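Pleckstrin homology domain-containing family M member 2 (Homo sapiens, PDB 3CXB) interacts with the Salmonella effector SifA and with kinesin, and through its PH domain probably takes part in the endosomal tubulation that SifA induces. Local coordinates at residues K21-V26 against L32-D37; C57-T62 against E84-M89. All blocks are in the same frame, centred on the assembly; numbering follows the deposited sequence.

Contact 1. Residues K21-V26 against L32-D37; sequences KTCFVV and LYQYPD
F24 and Y35 face each other as an antiparallel hydrogen-bonded pair, their side chains running side by side and pointing the same way, with F24 CD1 3.8 Å from Y35 CD2. Both rings leave the same face and, the strands being antiparallel, F24 CG beside its carbonyl carbon (chi1 177°) and Y35 CG beside its N (chi1 -53°) lean alike, towards V26 and Y33. V26 continues this row: its CG2 meets the edge of the Y35 ring at CE2, while V26 O lies in the plane of the Y33 ring, 3.4 Å from Y33 CD1. At the other end D37 O approaches F24 CB to 3.3 Å. Beneath the row, F24 with Y35, and V26 with Y33, each exchange two nearly straight backbone hydrogen bonds; Y33 N to V26 O is 2.7 Å.

The reverse face is more buried. There V25 CG1 packs on L32 CD1, the two side chains crossing obliquely. Q34 runs out extended beyond CG and brings NE2 to C23 SG, a long N-H...S bond of 3.5 Å with the sulfur close to the amide plane.

Strands 21-28 and 31-35 form a beta hairpin of the PH-domain sheet. Strand 2-8 pairs with the outer side of 21-28 and strand 45-48 with that of 31-35, while W92 of helix 86-100 packs on V25 and L96 on L32.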
# COMPACT_ATOMS: atom_id res chain seq x y z
N LYS B 21 -4.44 -10.89 -0.77
CA LYS B 21 -5.81 -10.55 -0.41
C LYS B 21 -6.10 -9.13 -0.89
O LYS B 21 -5.21 -8.29 -0.94
CB LYS B 21 -6.00 -10.65 1.10
CG LYS B 21 -7.44 -10.53 1.57
CD LYS B 21 -7.58 -10.91 3.04
CE LYS B 21 -9.03 -10.94 3.50
NZ LYS B 21 -9.14 -11.30 4.94
N THR B 22 -7.35 -8.87 -1.26
CA THR B 22 -7.73 -7.54 -1.73
C THR B 22 -7.93 -6.63 -0.52
O THR B 22 -8.07 -7.11 0.62
CB THR B 22 -9.05 -7.58 -2.53
OG1 THR B 22 -10.11 -8.06 -1.69
CG2 THR B 22 -8.90 -8.50 -3.75
N CYS B 23 -7.94 -5.32 -0.76
CA CYS B 23 -8.12 -4.35 0.30
C CYS B 23 -8.63 -3.04 -0.29
O CYS B 23 -8.66 -2.86 -1.51
CB CYS B 23 -6.80 -4.09 1.04
SG CYS B 23 -5.58 -3.01 0.15
N PHE B 24 -9.04 -2.12 0.59
CA PHE B 24 -9.52 -0.82 0.15
C PHE B 24 -8.60 0.25 0.73
O PHE B 24 -8.35 0.28 1.95
CB PHE B 24 -10.94 -0.59 0.62
CG PHE B 24 -11.45 0.76 0.27
CD1 PHE B 24 -11.85 1.64 1.26
CD2 PHE B 24 -11.52 1.18 -1.05
CE1 PHE B 24 -12.30 2.91 0.94
CE2 PHE B 24 -11.97 2.44 -1.38
CZ PHE B 24 -12.36 3.31 -0.37
N VAL B 25 -8.12 1.14 -0.12
CA VAL B 25 -7.19 2.15 0.36
C VAL B 25 -7.62 3.59 0.19
O VAL B 25 -8.21 3.96 -0.82
CB VAL B 25 -5.82 1.94 -0.30
CG1 VAL B 25 -4.89 3.09 0.04
CG2 VAL B 25 -5.23 0.62 0.16
N VAL B 26 -7.32 4.40 1.19
CA VAL B 26 -7.67 5.81 1.18
C VAL B 26 -6.47 6.62 1.65
O VAL B 26 -5.87 6.29 2.67
CB VAL B 26 -8.86 6.09 2.14
CG1 VAL B 26 -9.19 7.57 2.19
CG2 VAL B 26 -10.08 5.31 1.71
N LEU B 32 -2.52 7.60 5.28
CA LEU B 32 -2.97 6.52 4.44
C LEU B 32 -3.65 5.46 5.28
O LEU B 32 -3.06 4.94 6.24
CB LEU B 32 -1.78 5.87 3.72
CG LEU B 32 -2.08 4.63 2.88
CD1 LEU B 32 -2.74 5.04 1.57
CD2 LEU B 32 -0.80 3.90 2.56
N TYR B 33 -4.88 5.13 4.91
CA TYR B 33 -5.61 4.12 5.65
C TYR B 33 -5.84 2.91 4.77
O TYR B 33 -6.06 3.03 3.57
CB TYR B 33 -6.95 4.67 6.10
CG TYR B 33 -6.90 6.06 6.68
CD1 TYR B 33 -6.71 7.16 5.87
CD2 TYR B 33 -7.08 6.27 8.04
CE1 TYR B 33 -6.71 8.45 6.39
CE2 TYR B 33 -7.08 7.55 8.57
CZ TYR B 33 -6.90 8.63 7.74
OH TYR B 33 -6.91 9.91 8.23
N GLN B 34 -5.79 1.74 5.37
CA GLN B 34 -6.05 0.52 4.63
C GLN B 34 -7.13 -0.30 5.33
O GLN B 34 -7.03 -0.58 6.53
CB GLN B 34 -4.79 -0.33 4.52
CG GLN B 34 -5.10 -1.74 4.06
CD GLN B 34 -3.89 -2.64 4.08
OE1 GLN B 34 -3.10 -2.60 5.01
NE2 GLN B 34 -3.76 -3.48 3.06
N TYR B 35 -8.16 -0.69 4.60
CA TYR B 35 -9.22 -1.50 5.20
C TYR B 35 -9.26 -2.80 4.40
O TYR B 35 -8.81 -2.83 3.25
CB TYR B 35 -10.56 -0.79 5.06
CG TYR B 35 -10.57 0.62 5.59
CD1 TYR B 35 -10.74 0.87 6.95
CD2 TYR B 35 -10.38 1.70 4.74
CE1 TYR B 35 -10.71 2.17 7.45
CE2 TYR B 35 -10.34 3.01 5.23
CZ TYR B 35 -10.51 3.23 6.59
OH TYR B 35 -10.45 4.50 7.09
N PRO B 36 -9.79 -3.89 4.99
CA PRO B 36 -9.85 -5.17 4.26
C PRO B 36 -10.85 -5.13 3.11
O PRO B 36 -10.77 -5.92 2.17
CB PRO B 36 -10.22 -6.17 5.35
CG PRO B 36 -11.03 -5.35 6.28
CD PRO B 36 -10.26 -4.06 6.38
N ASP B 37 -11.79 -4.20 3.20
CA ASP B 37 -12.81 -4.02 2.18
C ASP B 37 -13.31 -2.58 2.28
O ASP B 37 -12.79 -1.79 3.06
CB ASP B 37 -13.97 -5.01 2.36
CG ASP B 37 -14.59 -4.95 3.75
OD1 ASP B 37 -13.91 -5.35 4.72
OD2 ASP B 37 -15.76 -4.51 3.87

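Contact 2. Residues C57-T62 against E84-M89; sequences CRRANT and ESEAEM
R59 reaches from the end of strand 54-59 to the first turn of helix 86-100, its CB directed at the helix. With CG anti to the carbonyl carbon (chi1 -85°), the chain first passes M89, which it crosses at about a right angle: R59 CG lies 4.0 Å from M89 CE and equally close to M89 SD. This touch is apolar, and the buried methionine also packs on A83. Farther along, the arginine bends at chi3 and reaches E86.

In the PH fold the C-terminal helix closes one end of the strongly bent sheet, and here the R59 side chain bridges the edge strand to the beginning of that helix. S85 is the N-cap, its OG accepting from E88 N at 3.3 Å, so that E86 stands at the start of the first turn.

At the tip, R59 NH1 forms a salt bridge with E86 OE2 (2.5 Å, shorter than usual and not to be read closely at this resolution), which meets the guanidinium edge near its plane. The guanidinium and carboxylate planes are turned 31° apart, and E86 OE1 is 4.0 Å from R59 NH1. E86 bends at chi2 (75°) to reach the arginine and also touches H67.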
# COMPACT_ATOMS: atom_id res chain seq x y z
N CYS B 57 8.67 4.99 -0.56
CA CYS B 57 7.86 4.15 -1.45
C CYS B 57 8.68 3.83 -2.69
O CYS B 57 9.43 4.68 -3.17
CB CYS B 57 6.60 4.89 -1.95
SG CYS B 57 5.38 5.41 -0.74
N ARG B 58 8.51 2.64 -3.24
CA ARG B 58 9.23 2.30 -4.45
C ARG B 58 8.46 1.26 -5.26
O ARG B 58 7.59 0.57 -4.74
CB ARG B 58 10.63 1.78 -4.10
CG ARG B 58 10.63 0.48 -3.31
CD ARG B 58 12.04 0.13 -2.85
NE ARG B 58 12.37 -1.27 -3.14
CZ ARG B 58 12.86 -1.71 -4.29
NH1 ARG B 58 13.09 -0.87 -5.30
NH2 ARG B 58 13.14 -3.00 -4.44
N ARG B 59 8.77 1.15 -6.54
CA ARG B 59 8.14 0.15 -7.36
C ARG B 59 8.86 -1.13 -6.95
O ARG B 59 10.06 -1.11 -6.67
CB ARG B 59 8.38 0.45 -8.85
CG ARG B 59 7.39 1.42 -9.48
CD ARG B 59 8.04 2.08 -10.67
NE ARG B 59 7.23 2.06 -11.88
CZ ARG B 59 6.58 3.11 -12.37
NH1 ARG B 59 5.87 3.00 -13.48
NH2 ARG B 59 6.65 4.27 -11.73
N ALA B 60 8.14 -2.25 -6.89
CA ALA B 60 8.75 -3.50 -6.48
C ALA B 60 9.19 -4.38 -7.63
O ALA B 60 8.95 -4.08 -8.80
CB ALA B 60 7.79 -4.27 -5.59
N ASN B 61 9.85 -5.48 -7.28
CA ASN B 61 10.34 -6.46 -8.24
C ASN B 61 9.18 -7.24 -8.85
O ASN B 61 8.03 -7.04 -8.47
CB ASN B 61 11.32 -7.39 -7.54
CG ASN B 61 10.97 -7.60 -6.07
OD1 ASN B 61 10.31 -8.57 -5.71
ND2 ASN B 61 11.39 -6.66 -5.22
N THR B 62 9.48 -8.14 -9.79
CA THR B 62 8.42 -8.92 -10.44
C THR B 62 7.86 -10.04 -9.57
O THR B 62 6.97 -9.80 -8.76
CB THR B 62 8.92 -9.55 -11.77
OG1 THR B 62 9.31 -8.51 -12.67
CG2 THR B 62 7.81 -10.37 -12.42
N GLU B 84 -4.03 -2.82 -10.59
CA GLU B 84 -4.53 -3.62 -11.70
C GLU B 84 -3.88 -3.20 -13.02
O GLU B 84 -3.86 -3.97 -13.98
CB GLU B 84 -6.06 -3.50 -11.80
CG GLU B 84 -6.57 -2.07 -12.05
CD GLU B 84 -8.10 -1.98 -12.15
OE1 GLU B 84 -8.70 -2.67 -13.00
OE2 GLU B 84 -8.71 -1.20 -11.38
N SER B 85 -3.34 -1.99 -13.05
CA SER B 85 -2.70 -1.46 -14.25
C SER B 85 -1.42 -0.67 -13.96
O SER B 85 -1.16 -0.27 -12.84
CB SER B 85 -3.70 -0.56 -15.00
OG SER B 85 -4.13 0.50 -14.16
N GLU B 86 -0.63 -0.45 -15.00
CA GLU B 86 0.61 0.29 -14.86
C GLU B 86 0.30 1.76 -14.53
O GLU B 86 1.09 2.44 -13.86
CB GLU B 86 1.41 0.19 -16.16
CG GLU B 86 2.48 1.26 -16.41
CD GLU B 86 3.72 1.09 -15.57
OE1 GLU B 86 4.04 -0.07 -15.22
OE2 GLU B 86 4.40 2.10 -15.28
N ALA B 87 -0.85 2.24 -14.98
CA ALA B 87 -1.22 3.63 -14.74
C ALA B 87 -1.69 3.90 -13.32
O ALA B 87 -1.21 4.83 -12.66
CB ALA B 87 -2.28 4.06 -15.75
N GLU B 88 -2.65 3.11 -12.86
CA GLU B 88 -3.16 3.28 -11.51
C GLU B 88 -2.00 3.24 -10.52
O GLU B 88 -1.89 4.10 -9.63
CB GLU B 88 -4.18 2.19 -11.16
CG GLU B 88 -4.75 2.33 -9.75
CD GLU B 88 -5.78 1.26 -9.39
OE1 GLU B 88 -6.31 1.32 -8.26
OE2 GLU B 88 -6.05 0.38 -10.23
N MET B 89 -1.13 2.25 -10.67
CA MET B 89 0.00 2.12 -9.78
C MET B 89 0.89 3.36 -9.86
O MET B 89 1.32 3.87 -8.84
CB MET B 89 0.78 0.85 -10.11
CG MET B 89 2.07 1.09 -10.82
SD MET B 89 3.39 0.99 -9.65
CE MET B 89 4.07 -0.69 -10.05

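In the fold
Contact 1 joins two strands that are neighbours in sequence and in the sheet; contact 2 joins the edge strand 54-59 to the start of helix 86-100, across a longer interval of chain. Their centres lie about 16 Å apart, and they share no direct touch. The hairpin rests on a ladder of backbone bonds, with a buried face towards the helix and a partly exposed aromatic one. Between 57-62 and 84-89 there is no such ladder: one ion pair between exposed side chains and a touch on a buried methionine make a much smaller interface. Helix 86-100 relates the two, since residues further along it, W92 and L96, pack against contact 1.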